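Local coordinates for protein reducing-end xylose-releasing exo-oligoxylanase Rex8A (Paenibacillus barcinonensis, PDB 6SUD) that hydrolyses linear and branched xylooligosaccharides by releasing xylose from their reducing ends, as part of xylan breakdown, at residues Gln34-Leu39 and Leu365-Met370; Lys56-Asp61 and Trp92-Thr97; Arg68-Ser73 and Arg359-Cys364; Ala320-Leu325 and Pro352-Lys357. The protein carries 1 engineered substitution. One frame throughout, in Å; residues are numbered along the deposited sequence.

Interaction 1: Gln34-Leu39 and Leu365-Met370; sequences QTWNDL and LYFFTM. With EDO (1,2-ethanediol), chain C.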
# COMPACT_ATOMS: atom_id res chain seq x y z
N GLN A 34 18.04 -3.42 10.02
CA GLN A 34 18.03 -4.90 10.15
C GLN A 34 16.75 -5.47 9.55
O GLN A 34 16.80 -6.60 9.00
CB GLN A 34 18.17 -5.39 11.59
CG GLN A 34 18.49 -6.88 11.64
CD GLN A 34 19.55 -7.27 10.63
OE1 GLN A 34 19.29 -8.03 9.70
NE2 GLN A 34 20.75 -6.73 10.79
N THR A 35 15.64 -4.73 9.60
CA THR A 35 14.39 -5.24 8.99
C THR A 35 14.61 -5.32 7.48
O THR A 35 14.30 -6.37 6.86
CB THR A 35 13.17 -4.38 9.34
OG1 THR A 35 13.08 -4.29 10.76
CG2 THR A 35 11.90 -4.93 8.72
N TRP A 36 15.18 -4.26 6.91
CA TRP A 36 15.56 -4.22 5.48
C TRP A 36 16.42 -5.43 5.12
O TRP A 36 16.10 -6.13 4.17
CB TRP A 36 16.30 -2.92 5.12
CG TRP A 36 16.92 -3.00 3.76
CD1 TRP A 36 18.18 -3.45 3.48
CD2 TRP A 36 16.29 -2.76 2.48
NE1 TRP A 36 18.39 -3.46 2.13
CE2 TRP A 36 17.25 -3.06 1.49
CE3 TRP A 36 15.02 -2.33 2.06
CZ2 TRP A 36 17.00 -2.92 0.13
CZ3 TRP A 36 14.78 -2.19 0.72
CH2 TRP A 36 15.75 -2.47 -0.24
N ASN A 37 17.52 -5.63 5.85
CA ASN A 37 18.51 -6.71 5.58
C ASN A 37 17.83 -8.08 5.57
O ASN A 37 18.16 -8.89 4.68
CB ASN A 37 19.64 -6.65 6.61
CG ASN A 37 20.49 -5.42 6.39
OD1 ASN A 37 20.69 -5.02 5.25
ND2 ASN A 37 20.97 -4.82 7.46
N ASP A 38 16.97 -8.36 6.55
CA ASP A 38 16.30 -9.67 6.68
C ASP A 38 15.32 -9.89 5.52
O ASP A 38 15.32 -10.98 4.96
CB ASP A 38 15.59 -9.83 8.03
CG ASP A 38 16.55 -9.96 9.21
OD1 ASP A 38 17.75 -10.17 8.97
OD2 ASP A 38 16.08 -9.85 10.36
N LEU A 39 14.52 -8.89 5.17
CA LEU A 39 13.50 -9.05 4.10
C LEU A 39 14.13 -9.20 2.72
O LEU A 39 13.63 -10.02 1.93
CB LEU A 39 12.59 -7.83 4.12
CG LEU A 39 11.30 -7.97 4.91
CD1 LEU A 39 10.27 -7.05 4.28
CD2 LEU A 39 10.82 -9.42 4.93
N LEU A 365 3.53 -5.40 5.07
CA LEU A 365 2.79 -4.47 5.95
C LEU A 365 3.68 -4.11 7.15
O LEU A 365 3.72 -2.91 7.52
CB LEU A 365 1.49 -5.12 6.42
CG LEU A 365 0.27 -4.95 5.50
CD1 LEU A 365 0.62 -5.16 4.04
CD2 LEU A 365 -0.84 -5.88 5.93
N TYR A 366 4.37 -5.10 7.72
CA TYR A 366 5.37 -4.92 8.82
C TYR A 366 6.38 -3.84 8.42
O TYR A 366 6.57 -2.86 9.18
CB TYR A 366 6.09 -6.24 9.12
CG TYR A 366 7.04 -6.26 10.30
CD1 TYR A 366 8.34 -5.78 10.20
CD2 TYR A 366 6.65 -6.79 11.51
CE1 TYR A 366 9.22 -5.81 11.27
CE2 TYR A 366 7.51 -6.84 12.59
CZ TYR A 366 8.80 -6.35 12.47
OH TYR A 366 9.66 -6.40 13.53
N PHE A 367 7.01 -3.98 7.27
CA PHE A 367 8.09 -3.04 6.86
C PHE A 367 7.55 -1.61 6.73
O PHE A 367 8.22 -0.66 7.18
CB PHE A 367 8.78 -3.46 5.57
CG PHE A 367 9.99 -2.61 5.32
CD1 PHE A 367 11.17 -2.85 5.99
CD2 PHE A 367 9.92 -1.50 4.51
CE1 PHE A 367 12.28 -2.04 5.82
CE2 PHE A 367 11.04 -0.70 4.31
CZ PHE A 367 12.21 -0.97 4.96
N PHE A 368 6.37 -1.44 6.12
CA PHE A 368 5.78 -0.10 5.95
C PHE A 368 5.50 0.51 7.32
O PHE A 368 5.74 1.72 7.50
CB PHE A 368 4.52 -0.13 5.10
CG PHE A 368 4.79 -0.43 3.64
CD1 PHE A 368 5.68 0.34 2.90
CD2 PHE A 368 4.10 -1.44 3.00
CE1 PHE A 368 5.90 0.07 1.55
CE2 PHE A 368 4.30 -1.69 1.66
CZ PHE A 368 5.21 -0.95 0.94
N THR A 369 5.08 -0.31 8.29
CA THR A 369 4.88 0.18 9.68
C THR A 369 6.23 0.54 10.32
O THR A 369 6.28 1.53 11.06
CB THR A 369 4.08 -0.82 10.53
OG1 THR A 369 2.81 -0.99 9.91
CG2 THR A 369 3.88 -0.32 11.95
N MET A 370 7.28 -0.24 10.09
CA MET A 370 8.61 0.04 10.70
C MET A 370 9.13 1.37 10.15
O MET A 370 9.63 2.22 10.94
CB MET A 370 9.60 -1.10 10.42
CG MET A 370 10.92 -1.01 11.17
SD MET A 370 10.75 -1.08 12.97
CE MET A 370 10.33 -2.81 13.18
C1 EDO C . 21.80 -2.46 -0.72
O1 EDO C . 22.26 -3.72 -1.19
C2 EDO C . 20.72 -2.70 0.18
O2 EDO C . 21.11 -3.59 1.20
O HOH W 1 12.72 -6.10 12.64
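T35 slips its methyl group against the edges of two aromatic rings, Y366 and F367, while a single water ties its hydroxyl to that of Y366. This is otherwise apolar packing between two nearly antiparallel helices of the (α/α)6 barrel of glycosyl hydrolase family 8, with segment axes 10.7 Å apart at an angle of 159°. T35 CG2 meets F367 CD1 in the plane of the ring at 3.5 Å and Y366 CE1 at 3.8 Å. Threonine suits this place because its small branched side chain offers carbon to the rings, while OG1 bonds to R31 O of its own helix. Swung away from its backbone N (chi1 -171°), the F367 ring reaches across to W36, its CE1 lying 4.2 Å from W36 CB. L39 CD1 covers F367 CB. W36 also stacks on F40 and meets K84 in a cation-pi contact, and its NE1 donates to an ethanediol probably left from crystallisation. A leucine in its place would probably leave F40 without a stacking partner and K84 without its aromatic face. Y366 OH also bonds T351 O. The bridging water donates to T35 OG1 at 2.6 Å and to Y366 OH at 3.2 Å.

Interaction 2: Lys56-Asp61 and Trp92-Thr97; sequences KGYMLD and WNYAYT. With XYP (beta-D-xylopyranose), chain J.
A β-hairpin, strands 49-52 and 56-59, crosses helix 85-99 away from the xylose pocket, with K56, G57 and Y58 laid on N93 and Y94, and its chain then runs on to D61 in the pocket. Strand 56-59 runs at 89° to the helix segment, and their axes come within 6.5 Å, a close approach for a strand on a helix. The backbone of G57 lies directly on Y94, G57 O coming to 3.1 Å from Y94 CB. That carbonyl oxygen is buried by the contact and has no polar partner in the model. Y94 is the main side chain on the helix. A chi1 of -176° points its ring away from the backbone N and out to the strand, where Y58 CB sits over the centre of one face, 3.9 Å from the ring centroid, in a CH-pi contact. The two tyrosine rings meet obliquely, Y58 CD2 lying 3.8 Å from Y94 CE2. Tyrosine serves at position 94 because its ring fills the apolar ground, also touched by M72 of helix 69-81, while its hydroxyl bonds P116 O. At the strand's start the aliphatic part of K56 runs over the helix, CG lying 3.8 Å from N93 ND2, whose amide bonds D55 O. Farther on, the chain leaves the helix and delivers D61 to the substrate site, where N64 and R68 also bind its carboxylate. There D61 OD2 accepts a hydrogen bond of 2.6 Å from O2 of the bound xylose of chain J.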
# COMPACT_ATOMS: atom_id res chain seq x y z
N LYS A 56 17.87 -7.73 -12.76
CA LYS A 56 16.44 -7.89 -12.39
C LYS A 56 16.31 -8.43 -10.97
O LYS A 56 17.31 -8.84 -10.36
CB LYS A 56 15.71 -8.76 -13.42
CG LYS A 56 15.47 -8.07 -14.74
CD LYS A 56 14.70 -8.91 -15.74
CE LYS A 56 15.56 -9.90 -16.47
NZ LYS A 56 16.13 -9.33 -17.72
N GLY A 57 15.08 -8.42 -10.46
CA GLY A 57 14.76 -8.98 -9.14
C GLY A 57 13.27 -8.98 -8.95
O GLY A 57 12.61 -8.19 -9.64
N TYR A 58 12.76 -9.83 -8.08
CA TYR A 58 11.30 -9.92 -7.82
C TYR A 58 11.05 -10.08 -6.32
O TYR A 58 11.91 -10.56 -5.57
CB TYR A 58 10.66 -11.03 -8.66
CG TYR A 58 11.18 -12.42 -8.39
CD1 TYR A 58 10.71 -13.15 -7.31
CD2 TYR A 58 12.10 -13.02 -9.24
CE1 TYR A 58 11.18 -14.43 -7.05
CE2 TYR A 58 12.58 -14.30 -8.99
CZ TYR A 58 12.10 -15.02 -7.90
OH TYR A 58 12.55 -16.28 -7.65
N MET A 59 9.87 -9.62 -5.91
CA MET A 59 9.28 -9.80 -4.57
C MET A 59 8.35 -11.02 -4.69
O MET A 59 7.48 -10.98 -5.58
CB MET A 59 8.48 -8.53 -4.22
CG MET A 59 9.32 -7.26 -4.15
SD MET A 59 10.58 -7.30 -2.82
CE MET A 59 9.53 -6.92 -1.41
N LEU A 60 8.58 -12.09 -3.92
CA LEU A 60 7.84 -13.37 -4.04
C LEU A 60 6.64 -13.37 -3.09
O LEU A 60 6.85 -13.21 -1.88
CB LEU A 60 8.77 -14.55 -3.69
CG LEU A 60 8.21 -15.94 -3.97
CD1 LEU A 60 7.86 -16.14 -5.44
CD2 LEU A 60 9.17 -17.02 -3.50
N ASP A 61 5.43 -13.56 -3.61
CA ASP A 61 4.29 -13.96 -2.74
C ASP A 61 4.54 -15.43 -2.39
O ASP A 61 4.26 -16.31 -3.23
CB ASP A 61 2.92 -13.66 -3.37
CG ASP A 61 1.74 -14.07 -2.49
OD1 ASP A 61 1.94 -14.88 -1.55
OD2 ASP A 61 0.63 -13.57 -2.75
N TRP A 92 12.10 -2.67 -10.72
CA TRP A 92 11.44 -1.91 -11.81
C TRP A 92 11.72 -2.58 -13.15
O TRP A 92 10.78 -2.72 -13.98
CB TRP A 92 11.85 -0.43 -11.80
CG TRP A 92 11.30 0.32 -12.97
CD1 TRP A 92 12.01 1.05 -13.89
CD2 TRP A 92 9.93 0.38 -13.40
NE1 TRP A 92 11.17 1.58 -14.83
CE2 TRP A 92 9.89 1.18 -14.57
CE3 TRP A 92 8.73 -0.16 -12.92
CZ2 TRP A 92 8.70 1.46 -15.25
CZ3 TRP A 92 7.56 0.11 -13.59
CH2 TRP A 92 7.55 0.91 -14.74
N ASN A 93 12.96 -2.99 -13.39
CA ASN A 93 13.37 -3.61 -14.67
C ASN A 93 12.57 -4.89 -14.88
O ASN A 93 12.07 -5.09 -16.01
CB ASN A 93 14.88 -3.84 -14.74
CG ASN A 93 15.35 -4.09 -16.15
OD1 ASN A 93 14.67 -3.72 -17.12
ND2 ASN A 93 16.51 -4.71 -16.28
N TYR A 94 12.43 -5.73 -13.84
CA TYR A 94 11.58 -6.94 -13.86
C TYR A 94 10.14 -6.56 -14.26
O TYR A 94 9.62 -7.17 -15.22
CB TYR A 94 11.67 -7.69 -12.53
CG TYR A 94 10.93 -9.00 -12.49
CD1 TYR A 94 9.55 -9.05 -12.37
CD2 TYR A 94 11.61 -10.21 -12.57
CE1 TYR A 94 8.87 -10.25 -12.33
CE2 TYR A 94 10.95 -11.42 -12.52
CZ TYR A 94 9.57 -11.45 -12.39
OH TYR A 94 8.93 -12.65 -12.36
N ALA A 95 9.50 -5.61 -13.56
CA ALA A 95 8.10 -5.18 -13.82
C ALA A 95 7.99 -4.67 -15.27
O ALA A 95 7.05 -5.06 -15.98
CB ALA A 95 7.67 -4.10 -12.84
N TYR A 96 8.94 -3.82 -15.67
CA TYR A 96 8.97 -3.18 -17.02
C TYR A 96 9.07 -4.27 -18.09
O TYR A 96 8.31 -4.25 -19.09
CB TYR A 96 10.13 -2.18 -17.10
CG TYR A 96 10.42 -1.70 -18.50
CD1 TYR A 96 9.61 -0.76 -19.11
CD2 TYR A 96 11.49 -2.22 -19.22
CE1 TYR A 96 9.87 -0.32 -20.40
CE2 TYR A 96 11.76 -1.79 -20.51
CZ TYR A 96 10.95 -0.83 -21.10
OH TYR A 96 11.21 -0.41 -22.37
N THR A 97 9.99 -5.22 -17.89
CA THR A 97 10.36 -6.27 -18.88
C THR A 97 9.26 -7.34 -18.98
O THR A 97 8.93 -7.73 -20.12
CB THR A 97 11.72 -6.87 -18.53
OG1 THR A 97 12.70 -5.83 -18.64
CG2 THR A 97 12.11 -8.03 -19.42
O1 XYP J . -2.50 -13.77 1.20
C1 XYP J . -2.61 -12.40 0.79
C2 XYP J . -1.98 -12.29 -0.60
C3 XYP J . -2.04 -10.84 -1.02
C4 XYP J . -3.49 -10.39 -1.08
C5 XYP J . -4.18 -10.65 0.25
O2 XYP J . -0.60 -12.71 -0.65
O3 XYP J . -1.43 -10.70 -2.30
O4 XYP J . -3.47 -9.00 -1.41
O5 XYP J . -4.00 -12.01 0.68

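Interaction 3: Arg68-Ser73 and Arg359-Cys364; sequences RSEGMS and RYYDNC. With XYP (beta-D-xylopyranose), chain J; XYP (beta-D-xylopyranose), chain K.
E70 stretches from its helix toward Y360 and two bound xyloses, its CG anti to the backbone N (chi1 166°) and the chain extended beyond it. CB lies 3.4 Å from C5 of the chain K xylose, and CG passes 3.6 Å from Y360 OH. At the tip the oxygens divide their work. OE1 accepts from Y360 OH at 2.7 Å, on its anti side and 24° out of the carboxylate plane, and also from O3 of the chain J sugar. OE2 accepts from O4 of that sugar at 2.8 Å and lies near Y361 CE1. The two oxygens thus accept three hydrogen bonds; E70 is the inferred proton donor of the enzyme. An alanine here would probably leave Y360 OH and the sugar's O3 without their shared acceptor and O4 without its own. Y361 turns one ring face to C5 of the chain J xylose, as in carbohydrate-aromatic packing. R68 NH1 donates to O3 of the same xylose at 3.2 Å, and R68 NE pairs with D66. G71 is needed where Y360 OH comes to 3.0 Å from its CA, since a side chain would collide. Segments 68-73 and 359-364 run at 39° to each other in the (α/α)6 barrel; R68 ends the short strand 67-68, helices 85-99 and 127-144 back helix 69-81, and helix 322-331 packs on D362.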
# COMPACT_ATOMS: atom_id res chain seq x y z
N ARG A 68 3.54 -10.73 -7.83
CA ARG A 68 2.31 -9.90 -7.96
C ARG A 68 2.72 -8.45 -8.15
O ARG A 68 3.74 -8.04 -7.57
CB ARG A 68 1.43 -10.11 -6.72
CG ARG A 68 0.99 -11.55 -6.58
CD ARG A 68 0.13 -11.88 -5.40
NE ARG A 68 -0.41 -13.20 -5.67
CZ ARG A 68 -1.58 -13.66 -5.26
NH1 ARG A 68 -2.36 -12.91 -4.49
NH2 ARG A 68 -1.97 -14.86 -5.65
N SER A 69 1.95 -7.69 -8.94
CA SER A 69 2.25 -6.26 -9.16
C SER A 69 2.17 -5.53 -7.81
O SER A 69 2.93 -4.57 -7.62
CB SER A 69 1.36 -5.66 -10.20
OG SER A 69 -0.00 -5.76 -9.83
N GLU A 70 1.31 -5.99 -6.90
CA GLU A 70 1.26 -5.49 -5.50
C GLU A 70 2.68 -5.55 -4.89
O GLU A 70 3.19 -4.50 -4.43
CB GLU A 70 0.26 -6.34 -4.72
CG GLU A 70 0.31 -6.21 -3.20
CD GLU A 70 -0.43 -7.35 -2.51
OE1 GLU A 70 0.06 -8.50 -2.59
OE2 GLU A 70 -1.53 -7.10 -1.94
N GLY A 71 3.28 -6.74 -4.86
CA GLY A 71 4.57 -6.96 -4.18
C GLY A 71 5.72 -6.25 -4.87
O GLY A 71 6.59 -5.71 -4.17
N MET A 72 5.73 -6.26 -6.20
CA MET A 72 6.76 -5.56 -7.01
C MET A 72 6.71 -4.06 -6.67
O MET A 72 7.76 -3.47 -6.36
CB MET A 72 6.53 -5.78 -8.51
CG MET A 72 6.72 -7.21 -8.96
SD MET A 72 8.37 -7.91 -8.60
CE MET A 72 9.41 -6.87 -9.61
N SER A 73 5.53 -3.45 -6.75
CA SER A 73 5.32 -2.01 -6.46
C SER A 73 5.65 -1.71 -5.00
O SER A 73 6.23 -0.65 -4.74
CB SER A 73 3.92 -1.57 -6.84
OG SER A 73 2.95 -2.14 -5.98
N ARG A 359 4.59 -15.71 4.75
CA ARG A 359 5.25 -14.53 5.37
C ARG A 359 5.13 -13.27 4.52
O ARG A 359 5.22 -12.18 5.11
CB ARG A 359 6.74 -14.81 5.61
CG ARG A 359 7.53 -15.10 4.34
CD ARG A 359 8.98 -15.37 4.69
NE ARG A 359 9.82 -15.61 3.54
CZ ARG A 359 9.95 -16.78 2.91
NH1 ARG A 359 9.27 -17.85 3.31
NH2 ARG A 359 10.76 -16.88 1.87
N TYR A 360 4.97 -13.41 3.21
CA TYR A 360 5.08 -12.29 2.25
C TYR A 360 4.21 -11.11 2.70
O TYR A 360 4.74 -10.00 2.91
CB TYR A 360 4.73 -12.75 0.84
CG TYR A 360 4.22 -11.69 -0.10
CD1 TYR A 360 5.08 -10.79 -0.71
CD2 TYR A 360 2.87 -11.60 -0.40
CE1 TYR A 360 4.61 -9.82 -1.57
CE2 TYR A 360 2.38 -10.65 -1.28
CZ TYR A 360 3.26 -9.76 -1.87
OH TYR A 360 2.76 -8.83 -2.74
N TYR A 361 2.90 -11.32 2.83
CA TYR A 361 1.95 -10.20 3.04
C TYR A 361 2.19 -9.55 4.41
O TYR A 361 2.27 -8.30 4.55
CB TYR A 361 0.51 -10.69 2.88
CG TYR A 361 -0.49 -9.57 2.86
CD1 TYR A 361 -0.49 -8.63 1.83
CD2 TYR A 361 -1.45 -9.46 3.84
CE1 TYR A 361 -1.41 -7.60 1.81
CE2 TYR A 361 -2.38 -8.44 3.83
CZ TYR A 361 -2.36 -7.50 2.82
OH TYR A 361 -3.30 -6.51 2.82
N ASP A 362 2.33 -10.36 5.45
CA ASP A 362 2.61 -9.86 6.82
C ASP A 362 3.85 -8.95 6.79
O ASP A 362 3.84 -7.89 7.41
CB ASP A 362 2.87 -11.02 7.78
CG ASP A 362 1.67 -11.94 7.96
OD1 ASP A 362 1.54 -12.89 7.18
OD2 ASP A 362 0.87 -11.68 8.88
N ASN A 363 4.92 -9.42 6.13
CA ASN A 363 6.25 -8.77 6.18
C ASN A 363 6.25 -7.48 5.35
O ASN A 363 6.97 -6.54 5.74
CB ASN A 363 7.33 -9.76 5.73
CG ASN A 363 7.62 -10.78 6.81
OD1 ASN A 363 7.03 -10.73 7.89
ND2 ASN A 363 8.55 -11.68 6.55
N CYS A 364 5.46 -7.40 4.28
CA CYS A 364 5.29 -6.13 3.52
C CYS A 364 4.67 -5.08 4.44
O CYS A 364 5.27 -3.98 4.60
CB CYS A 364 4.47 -6.34 2.25
SG CYS A 364 5.34 -7.30 0.98
O1 XYP J . -2.50 -13.77 1.20
C1 XYP J . -2.61 -12.40 0.79
C2 XYP J . -1.98 -12.29 -0.60
C3 XYP J . -2.04 -10.84 -1.02
C4 XYP J . -3.49 -10.39 -1.08
C5 XYP J . -4.18 -10.65 0.25
O2 XYP J . -0.60 -12.71 -0.65
O3 XYP J . -1.43 -10.70 -2.30
O4 XYP J . -3.47 -9.00 -1.41
O5 XYP J . -4.00 -12.01 0.68
O1 XYP K . -4.41 -10.95 -4.10
C1 XYP K . -4.32 -9.63 -4.68
C2 XYP K . -4.46 -8.50 -3.66
C3 XYP K . -4.49 -7.13 -4.34
C4 XYP K . -3.66 -7.18 -5.62
C5 XYP K . -2.54 -8.20 -5.45
O2 XYP K . -5.62 -8.67 -2.84
O3 XYP K . -4.00 -6.17 -3.39
O4 XYP K . -4.51 -7.57 -6.70
O5 XYP K . -3.04 -9.53 -5.30

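Interaction 4: Ala320-Leu325 and Pro352-Lys357; sequences AHPVGL and PLRQGK. Engineered in segment 320-325: A320 (natural residue Leu). With XYP (beta-D-xylopyranose), chain J.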
# COMPACT_ATOMS: atom_id res chain seq x y z
N ALA A 320 -5.46 -14.96 8.27
CA ALA A 320 -4.34 -15.59 7.54
C ALA A 320 -3.06 -14.80 7.82
O ALA A 320 -2.01 -15.43 7.88
CB ALA A 320 -4.63 -15.67 6.05
N HIS A 321 -3.15 -13.48 7.99
CA HIS A 321 -1.97 -12.60 8.15
C HIS A 321 -2.10 -11.77 9.43
O HIS A 321 -2.27 -10.56 9.35
CB HIS A 321 -1.78 -11.72 6.90
CG HIS A 321 -1.65 -12.53 5.66
ND1 HIS A 321 -0.58 -13.39 5.45
CD2 HIS A 321 -2.47 -12.65 4.59
CE1 HIS A 321 -0.76 -14.02 4.29
NE2 HIS A 321 -1.91 -13.56 3.74
N PRO A 322 -1.97 -12.38 10.63
CA PRO A 322 -2.19 -11.63 11.88
C PRO A 322 -1.09 -10.63 12.23
O PRO A 322 -1.38 -9.64 12.91
CB PRO A 322 -2.28 -12.76 12.92
CG PRO A 322 -1.37 -13.82 12.36
CD PRO A 322 -1.66 -13.80 10.87
N VAL A 323 0.15 -10.88 11.80
CA VAL A 323 1.29 -9.94 11.96
C VAL A 323 1.01 -8.70 11.08
O VAL A 323 1.21 -7.57 11.58
CB VAL A 323 2.64 -10.62 11.68
CG1 VAL A 323 3.81 -9.63 11.58
CG2 VAL A 323 2.92 -11.66 12.75
N GLY A 324 0.53 -8.90 9.86
CA GLY A 324 0.08 -7.82 8.97
C GLY A 324 -0.98 -6.94 9.62
O GLY A 324 -0.85 -5.69 9.63
N LEU A 325 -1.99 -7.57 10.22
CA LEU A 325 -3.06 -6.86 10.94
C LEU A 325 -2.45 -6.07 12.12
O LEU A 325 -2.75 -4.87 12.24
CB LEU A 325 -4.12 -7.85 11.42
CG LEU A 325 -5.23 -7.24 12.27
CD1 LEU A 325 -5.74 -5.92 11.70
CD2 LEU A 325 -6.37 -8.23 12.41
N PRO A 352 8.59 -9.78 15.96
CA PRO A 352 9.54 -10.01 14.88
C PRO A 352 8.85 -10.23 13.52
O PRO A 352 7.65 -10.45 13.47
CB PRO A 352 10.27 -11.28 15.35
CG PRO A 352 9.17 -12.07 16.03
CD PRO A 352 8.28 -11.03 16.68
N LEU A 353 9.63 -10.15 12.45
CA LEU A 353 9.16 -10.52 11.09
C LEU A 353 8.56 -11.92 11.13
O LEU A 353 9.07 -12.79 11.88
CB LEU A 353 10.34 -10.48 10.12
CG LEU A 353 10.78 -9.09 9.68
CD1 LEU A 353 12.14 -9.15 9.01
CD2 LEU A 353 9.74 -8.46 8.77
N ARG A 354 7.54 -12.16 10.33
CA ARG A 354 7.00 -13.53 10.15
C ARG A 354 8.00 -14.37 9.35
O ARG A 354 8.70 -13.79 8.49
CB ARG A 354 5.63 -13.48 9.49
CG ARG A 354 4.93 -14.83 9.48
CD ARG A 354 3.47 -14.70 9.13
NE ARG A 354 2.84 -16.00 9.19
CZ ARG A 354 1.60 -16.26 8.81
NH1 ARG A 354 0.82 -15.30 8.35
NH2 ARG A 354 1.13 -17.49 8.91
N GLN A 355 8.05 -15.67 9.62
CA GLN A 355 8.83 -16.65 8.81
C GLN A 355 7.90 -17.72 8.22
O GLN A 355 6.75 -17.83 8.66
CB GLN A 355 9.94 -17.29 9.65
CG GLN A 355 10.90 -16.26 10.22
CD GLN A 355 12.19 -16.87 10.71
OE1 GLN A 355 12.58 -17.96 10.29
NE2 GLN A 355 12.87 -16.16 11.59
N GLY A 356 8.41 -18.46 7.23
CA GLY A 356 7.73 -19.61 6.61
C GLY A 356 6.79 -19.18 5.49
O GLY A 356 6.82 -18.00 5.11
N LYS A 357 5.94 -20.10 5.04
CA LYS A 357 5.29 -20.07 3.70
C LYS A 357 4.41 -18.82 3.54
O LYS A 357 4.35 -18.27 2.41
CB LYS A 357 4.51 -21.37 3.47
CG LYS A 357 3.55 -21.33 2.29
CD LYS A 357 3.15 -22.68 1.77
CE LYS A 357 2.51 -22.60 0.39
NZ LYS A 357 3.47 -22.15 -0.65
O1 XYP J . -2.50 -13.77 1.20
C1 XYP J . -2.61 -12.40 0.79
C2 XYP J . -1.98 -12.29 -0.60
C3 XYP J . -2.04 -10.84 -1.02
C4 XYP J . -3.49 -10.39 -1.08
C5 XYP J . -4.18 -10.65 0.25
O2 XYP J . -0.60 -12.71 -0.65
O3 XYP J . -1.43 -10.70 -2.30
O4 XYP J . -3.47 -9.00 -1.41
O5 XYP J . -4.00 -12.01 0.68
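A trans chi1 of -171° and a chain extended to NE carry the R354 guanidinium to the start of helix 322-331; the H321 ring, with CG anti to the carbonyl carbon, turns toward the sugar instead. R354 NH1 donates to A320 O at 2.9 Å with an angle of 162°, in the carbonyl plane and in the plane of the guanidinium. A320 replaces the natural leucine by design, but its part in this bond is played by the backbone alone. An arginine fits here because its long chain can reach the carbonyl of a neighbouring loop and still keep a charge for D362. NH1 also passes P322 CD at 3.8 Å and H321 ND1 at 3.7 Å, ring and guanidinium planes being 63° apart. P322 suits the first turn of a helix, where its missing N-H costs nothing, and H321 is the N-cap. H321 NE2 shares a hydrogen bond of 2.6 Å with O1 of the chain J xylose. D362 OD1 forms a salt bridge with R354 NH1 and probably a hydrogen bond with H321 ND1, consistent with the aspartate setting the imidazole's rotation; the arginine's positive charge, sharing OD1, would probably weaken the aspartate's tendency to favour a protonated ring.

How the interactions relate
Interaction 1 opens first, at 34-39, and closes last, at 365-370, so it brings helices 25-41 and 359-373 together around a loop that holds all the others. Interaction 2 opens at 56-61, before 68-73 opens interaction 3, and closes at 92-97; the two therefore cross, and the salt bridge of D61 with R68 links them. Interaction 4, between 320-325 and 352-357, lies within the span of interaction 3, which closes at 359-364; D362 of interaction 3 binds R354 and probably H321 of interaction 4. Interactions 2, 3 and 4 all touch the chain J xylose, whereas interaction 1 touches interaction 3 through L39 with N363 and interaction 4 through Y366 with L353.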